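Local coordinates for KLTH0A00704p (Lachancea thermotolerans, PDB 4J2G), which acts in autophagy through a HORMA domain, the part present here, which probably mediates recruitment of PI 3-kinase, at residues S125-D137 / G255-F269. The protein carries 1 engineered substitution. Sequence-based numbering, arbitrary orientation.
Sequences SEIMLERWLIQMD and GSLRISVSYRKDCDF. Engineered in segment 125-137: M136 (natural residue Leu). With SO4 (sulfate ion), chain C.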
loop_
_atom_site.group_PDB
_atom_site.type_symbol
_atom_site.label_atom_id
_atom_site.label_comp_id
_atom_site.label_asym_id
_atom_site.label_seq_id
_atom_site.Cartn_x
_atom_site.Cartn_y
_atom_site.Cartn_z
ATOM N N SER A 125 -6.197 14.012 9.198
ATOM C CA SER A 125 -7.322 13.322 8.540
ATOM C C SER A 125 -7.078 11.779 8.516
ATOM O O SER A 125 -8.031 10.992 8.661
ATOM C CB SER A 125 -7.411 13.847 7.114
ATOM O OG SER A 125 -6.108 13.783 6.526
ATOM N N GLU A 126 -5.803 11.387 8.354
ATOM C CA GLU A 126 -5.365 9.946 8.242
ATOM C C GLU A 126 -3.908 9.713 8.671
ATOM O O GLU A 126 -3.118 10.654 8.707
ATOM C CB GLU A 126 -5.538 9.434 6.799
ATOM C CG GLU A 126 -4.841 10.301 5.787
ATOM C CD GLU A 126 -5.004 9.810 4.360
ATOM O OE1 GLU A 126 -6.165 9.720 3.902
ATOM O OE2 GLU A 126 -3.963 9.515 3.699
ATOM N N ILE A 127 -3.559 8.462 9.007
ATOM C CA ILE A 127 -2.159 8.081 9.195
ATOM C C ILE A 127 -1.840 7.064 8.143
ATOM O O ILE A 127 -2.477 5.996 8.107
ATOM C CB ILE A 127 -1.940 7.479 10.585
ATOM C CG1 ILE A 127 -2.310 8.522 11.635
ATOM C CG2 ILE A 127 -0.516 6.871 10.787
ATOM C CD1 ILE A 127 -2.655 7.922 12.989
HETATM N N MSE A 128 -0.853 7.373 7.299
HETATM C CA MSE A 128 -0.389 6.462 6.251
HETATM C C MSE A 128 0.220 5.235 6.859
HETATM O O MSE A 128 0.956 5.330 7.826
HETATM C CB MSE A 128 0.715 7.190 5.514
HETATM C CG MSE A 128 0.161 8.007 4.391
HETATM SE SE MSE A 128 -0.927 7.081 3.065
HETATM C CE MSE A 128 0.641 6.068 2.451
ATOM N N LEU A 129 -0.058 4.059 6.287
ATOM C CA LEU A 129 0.500 2.868 6.837
ATOM C C LEU A 129 1.323 2.064 5.793
ATOM O O LEU A 129 2.283 1.405 6.157
ATOM C CB LEU A 129 -0.672 1.984 7.352
ATOM C CG LEU A 129 -1.631 2.551 8.417
ATOM C CD1 LEU A 129 -2.820 1.670 8.657
ATOM C CD2 LEU A 129 -0.893 2.834 9.709
ATOM N N GLU A 130 0.880 2.053 4.545
ATOM C CA GLU A 130 1.545 1.271 3.516
ATOM C C GLU A 130 1.445 2.024 2.225
ATOM O O GLU A 130 0.423 2.687 1.961
ATOM C CB GLU A 130 0.837 -0.058 3.226
ATOM C CG GLU A 130 0.571 -0.955 4.417
ATOM C CD GLU A 130 -0.310 -2.199 4.037
ATOM O OE1 GLU A 130 -1.249 -2.162 3.136
ATOM O OE2 GLU A 130 -0.066 -3.225 4.697
ATOM N N ARG A 131 2.459 1.873 1.387
ATOM C CA ARG A 131 2.295 2.384 0.014
ATOM C C ARG A 131 2.845 1.378 -0.968
ATOM O O ARG A 131 4.022 1.080 -0.925
ATOM C CB ARG A 131 2.950 3.734 -0.182
ATOM C CG ARG A 131 2.638 4.396 -1.536
ATOM C CD ARG A 131 3.368 5.760 -1.620
ATOM N NE ARG A 131 2.661 6.822 -0.886
ATOM C CZ ARG A 131 3.196 7.601 0.064
ATOM N NH1 ARG A 131 4.456 7.473 0.439
ATOM N NH2 ARG A 131 2.456 8.550 0.628
ATOM N N TRP A 132 1.975 0.893 -1.844
ATOM C CA TRP A 132 2.315 -0.183 -2.817
ATOM C C TRP A 132 2.541 0.490 -4.143
ATOM O O TRP A 132 1.939 1.527 -4.449
ATOM C CB TRP A 132 1.117 -1.127 -2.991
ATOM C CG TRP A 132 0.744 -1.905 -1.791
ATOM C CD1 TRP A 132 -0.030 -1.459 -0.703
ATOM C CD2 TRP A 132 1.069 -3.258 -1.521
ATOM N NE1 TRP A 132 -0.135 -2.458 0.213
ATOM C CE2 TRP A 132 0.474 -3.588 -0.272
ATOM C CE3 TRP A 132 1.819 -4.244 -2.212
ATOM C CZ2 TRP A 132 0.582 -4.859 0.311
ATOM C CZ3 TRP A 132 1.931 -5.480 -1.646
ATOM C CH2 TRP A 132 1.322 -5.791 -0.366
ATOM N N LEU A 133 3.385 -0.107 -4.948
ATOM C CA LEU A 133 3.658 0.392 -6.287
ATOM C C LEU A 133 3.733 -0.874 -7.163
ATOM O O LEU A 133 4.495 -1.771 -6.850
ATOM C CB LEU A 133 5.052 0.967 -6.308
ATOM C CG LEU A 133 5.556 1.349 -7.709
ATOM C CD1 LEU A 133 4.687 2.418 -8.408
ATOM C CD2 LEU A 133 7.029 1.743 -7.745
ATOM N N ILE A 134 2.949 -0.913 -8.225
ATOM C CA ILE A 134 2.930 -2.014 -9.219
ATOM C C ILE A 134 3.165 -1.282 -10.530
ATOM O O ILE A 134 2.595 -0.166 -10.775
ATOM C CB ILE A 134 1.548 -2.672 -9.245
ATOM C CG1 ILE A 134 1.182 -3.133 -7.813
ATOM C CG2 ILE A 134 1.506 -3.833 -10.256
ATOM C CD1 ILE A 134 -0.306 -3.334 -7.623
ATOM N N GLN A 135 4.079 -1.833 -11.305
ATOM C CA GLN A 135 4.712 -1.160 -12.436
ATOM C C GLN A 135 5.198 -2.179 -13.465
ATOM O O GLN A 135 5.579 -3.309 -13.088
ATOM C CB GLN A 135 6.047 -0.708 -11.906
ATOM C CG GLN A 135 6.291 0.740 -11.970
ATOM C CD GLN A 135 7.626 1.022 -11.341
ATOM O OE1 GLN A 135 8.287 0.114 -10.780
ATOM N NE2 GLN A 135 8.029 2.283 -11.404
HETATM N N MSE A 136 5.259 -1.746 -14.716
HETATM C CA MSE A 136 5.919 -2.470 -15.793
HETATM C C MSE A 136 7.194 -1.682 -16.113
HETATM O O MSE A 136 7.111 -0.491 -16.359
HETATM C CB MSE A 136 4.867 -2.380 -16.890
HETATM C CG MSE A 136 5.063 -3.297 -18.081
HETATM SE SE MSE A 136 5.071 -5.190 -17.530
HETATM C CE MSE A 136 6.651 -5.475 -18.652
ATOM N N ASP A 137 8.371 -2.328 -16.077
ATOM C CA ASP A 137 9.688 -1.767 -16.591
ATOM C C ASP A 137 9.649 -0.348 -17.151
ATOM O O ASP A 137 9.770 -0.142 -18.364
ATOM C CB ASP A 137 10.354 -2.696 -17.640
ATOM C CG ASP A 137 11.662 -2.096 -18.271
ATOM O OD1 ASP A 137 11.598 -1.320 -19.267
ATOM O OD2 ASP A 137 12.775 -2.438 -17.799
ATOM N N GLY A 255 9.137 -5.849 -20.823
ATOM C CA GLY A 255 9.803 -5.325 -19.627
ATOM C C GLY A 255 9.603 -6.200 -18.396
ATOM O O GLY A 255 9.205 -7.383 -18.483
ATOM N N SER A 256 9.898 -5.638 -17.232
ATOM C CA SER A 256 9.738 -6.417 -16.014
ATOM C C SER A 256 8.515 -5.996 -15.210
ATOM O O SER A 256 8.213 -4.784 -15.039
ATOM C CB SER A 256 10.990 -6.342 -15.179
ATOM O OG SER A 256 11.998 -7.064 -15.826
ATOM N N LEU A 257 7.773 -6.984 -14.745
ATOM C CA LEU A 257 6.677 -6.636 -13.835
ATOM C C LEU A 257 7.219 -6.557 -12.395
ATOM O O LEU A 257 7.692 -7.542 -11.870
ATOM C CB LEU A 257 5.532 -7.614 -13.999
ATOM C CG LEU A 257 4.064 -7.194 -13.754
ATOM C CD1 LEU A 257 3.271 -8.485 -13.629
ATOM C CD2 LEU A 257 3.760 -6.334 -12.526
ATOM N N ARG A 258 7.197 -5.369 -11.791
ATOM C CA ARG A 258 7.813 -5.157 -10.453
ATOM C C ARG A 258 6.721 -4.682 -9.473
ATOM O O ARG A 258 6.026 -3.682 -9.749
ATOM C CB ARG A 258 8.886 -4.042 -10.499
ATOM C CG ARG A 258 10.110 -4.333 -11.360
ATOM C CD ARG A 258 11.149 -3.231 -11.330
ATOM N NE ARG A 258 12.264 -3.428 -12.283
ATOM C CZ ARG A 258 13.266 -4.327 -12.205
ATOM N NH1 ARG A 258 13.378 -5.207 -11.205
ATOM N NH2 ARG A 258 14.200 -4.331 -13.151
ATOM N N ILE A 259 6.570 -5.412 -8.362
ATOM C CA ILE A 259 5.710 -5.040 -7.223
ATOM C C ILE A 259 6.561 -4.801 -5.995
ATOM O O ILE A 259 7.363 -5.636 -5.621
ATOM C CB ILE A 259 4.722 -6.173 -6.849
ATOM C CG1 ILE A 259 3.825 -6.422 -8.057
ATOM C CG2 ILE A 259 3.843 -5.732 -5.614
ATOM C CD1 ILE A 259 3.114 -7.747 -8.048
ATOM N N SER A 260 6.384 -3.676 -5.370
ATOM C CA SER A 260 7.043 -3.400 -4.086
ATOM C C SER A 260 6.066 -2.675 -3.097
ATOM O O SER A 260 5.041 -2.183 -3.517
ATOM C CB SER A 260 8.266 -2.547 -4.325
ATOM O OG SER A 260 7.788 -1.303 -4.878
ATOM N N VAL A 261 6.378 -2.668 -1.793
ATOM C CA VAL A 261 5.549 -2.014 -0.783
ATOM C C VAL A 261 6.509 -1.486 0.263
ATOM O O VAL A 261 7.419 -2.173 0.662
ATOM C CB VAL A 261 4.447 -2.945 -0.140
ATOM C CG1 VAL A 261 5.082 -4.121 0.568
ATOM C CG2 VAL A 261 3.588 -2.145 0.884
ATOM N N SER A 262 6.308 -0.245 0.652
ATOM C CA SER A 262 6.932 0.371 1.839
ATOM C C SER A 262 5.864 0.534 2.885
ATOM O O SER A 262 4.772 1.002 2.562
ATOM C CB SER A 262 7.412 1.753 1.475
ATOM O OG SER A 262 8.555 1.579 0.646
ATOM N N TYR A 263 6.181 0.163 4.131
ATOM C CA TYR A 263 5.223 0.185 5.203
ATOM C C TYR A 263 5.803 0.610 6.566
ATOM O O TYR A 263 6.920 0.321 6.889
ATOM C CB TYR A 263 4.508 -1.149 5.313
ATOM C CG TYR A 263 5.445 -2.311 5.545
ATOM C CD1 TYR A 263 6.025 -2.992 4.450
ATOM C CD2 TYR A 263 5.722 -2.756 6.807
ATOM C CE1 TYR A 263 6.884 -4.063 4.645
ATOM C CE2 TYR A 263 6.574 -3.859 7.036
ATOM C CZ TYR A 263 7.129 -4.519 5.945
ATOM O OH TYR A 263 7.991 -5.563 6.173
ATOM N N ARG A 264 5.022 1.342 7.345
ATOM C CA ARG A 264 5.354 1.622 8.732
ATOM C C ARG A 264 5.452 0.301 9.532
ATOM O O ARG A 264 4.483 -0.450 9.595
ATOM C CB ARG A 264 4.212 2.532 9.248
ATOM C CG ARG A 264 4.502 3.168 10.577
ATOM C CD ARG A 264 3.284 3.988 11.083
ATOM N NE ARG A 264 2.969 5.088 10.190
ATOM C CZ ARG A 264 3.662 6.240 10.090
ATOM N NH1 ARG A 264 4.736 6.484 10.806
ATOM N NH2 ARG A 264 3.262 7.169 9.245
ATOM N N LYS A 265 6.640 -0.014 10.071
ATOM C CA LYS A 265 6.879 -1.166 10.977
ATOM C C LYS A 265 5.938 -1.328 12.160
ATOM O O LYS A 265 5.593 -2.434 12.532
ATOM C CB LYS A 265 8.301 -1.111 11.570
ATOM C CG LYS A 265 9.459 -1.316 10.566
ATOM C CD LYS A 265 10.776 -0.852 11.188
ATOM C CE LYS A 265 11.950 -1.523 10.532
ATOM N NZ LYS A 265 13.182 -0.902 11.072
ATOM N N ASP A 266 5.549 -0.220 12.789
ATOM C CA ASP A 266 4.670 -0.321 13.925
ATOM C C ASP A 266 3.233 0.167 13.604
ATOM O O ASP A 266 3.039 1.304 13.150
ATOM C CB ASP A 266 5.276 0.588 14.991
ATOM C CG ASP A 266 6.678 0.218 15.316
ATOM O OD1 ASP A 266 6.811 -0.568 16.293
ATOM O OD2 ASP A 266 7.630 0.718 14.633
ATOM N N CYS A 267 2.230 -0.646 13.926
ATOM C CA CYS A 267 0.834 -0.279 13.710
ATOM C C CYS A 267 0.007 -0.583 14.964
ATOM O O CYS A 267 -1.189 -0.735 14.900
ATOM C CB CYS A 267 0.255 -1.123 12.573
ATOM S SG CYS A 267 0.923 -0.765 10.954
ATOM N N ASP A 268 0.635 -0.721 16.119
ATOM C CA ASP A 268 -0.188 -1.044 17.276
ATOM C C ASP A 268 -0.769 0.291 17.814
ATOM O O ASP A 268 -0.287 0.765 18.785
ATOM C CB ASP A 268 0.667 -1.778 18.319
ATOM C CG ASP A 268 -0.150 -2.260 19.536
ATOM O OD1 ASP A 268 -1.383 -2.272 19.508
ATOM O OD2 ASP A 268 0.459 -2.641 20.535
ATOM N N PHE A 269 -1.685 0.908 17.059
ATOM C CA PHE A 269 -2.407 2.164 17.385
ATOM C C PHE A 269 -3.577 1.989 18.355
ATOM O O PHE A 269 -4.202 0.928 18.368
ATOM C CB PHE A 269 -2.963 2.796 16.106
ATOM C CG PHE A 269 -1.904 3.364 15.211
ATOM C CD1 PHE A 269 -1.344 4.627 15.460
ATOM C CD2 PHE A 269 -1.437 2.635 14.116
ATOM C CE1 PHE A 269 -0.339 5.161 14.624
ATOM C CE2 PHE A 269 -0.440 3.170 13.263
ATOM C CZ PHE A 269 0.126 4.428 13.525
HETATM S S SO4 C . 4.690 10.435 2.738
HETATM O O1 SO4 C . 5.632 10.093 1.692
HETATM O O2 SO4 C . 5.565 10.648 3.898
HETATM O O3 SO4 C . 3.848 11.647 2.614
HETATM O O4 SO4 C . 3.723 9.322 2.828
HETATM O O HOH W 1 2.149 -0.659 8.044
#
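R264 holds the backbone of M128 side-on with two nitrogens. NE lies 3.1 Å from M128 O and nearly in line with the C=O bond. NH2 reaches the same oxygen, in the guanidinium plane, at 3.3 Å. CG anti to the backbone N (chi1 -168°) and a bend at chi3 turn the group back to 125-137. K223 O and G220 O take further N-H groups, fixing the guanidinium in rotation. R264 N bonds L129 O at 3.0 Å, and a water joins L129 O to R264 O. R131 NH1 and NH2 bond a sulfate, probably from the crystallisation liquor; NH2 also pairs with E92.

From E130 to M136 the strands pair antiparallel, with R131 N to S262 O at 2.7 Å. L129 and E130 form a classic bulge opposite T93 on the other neighbouring strand. W132 NE1 donates to E130 OE1 at 3.1 Å, from above the carboxylate plane; T93 OG1 also bonds OE1. V261 CG2 lies over the five-membered ring of W132, 3.6 Å from its centroid, a CH-pi contact. I134 CG2 packs beside I259 CG1 and L257 CD2, under helices 18-39 and 158-177. Beyond the pairing, F269 meets I127 CG2 through CZ and L129 CD2 through CE2.

Backbone bonds thus join two inner neighbouring strands of the five-stranded sheet, with a largely apolar face against the helices and a buried arginine tying 255-264 to the bulged end.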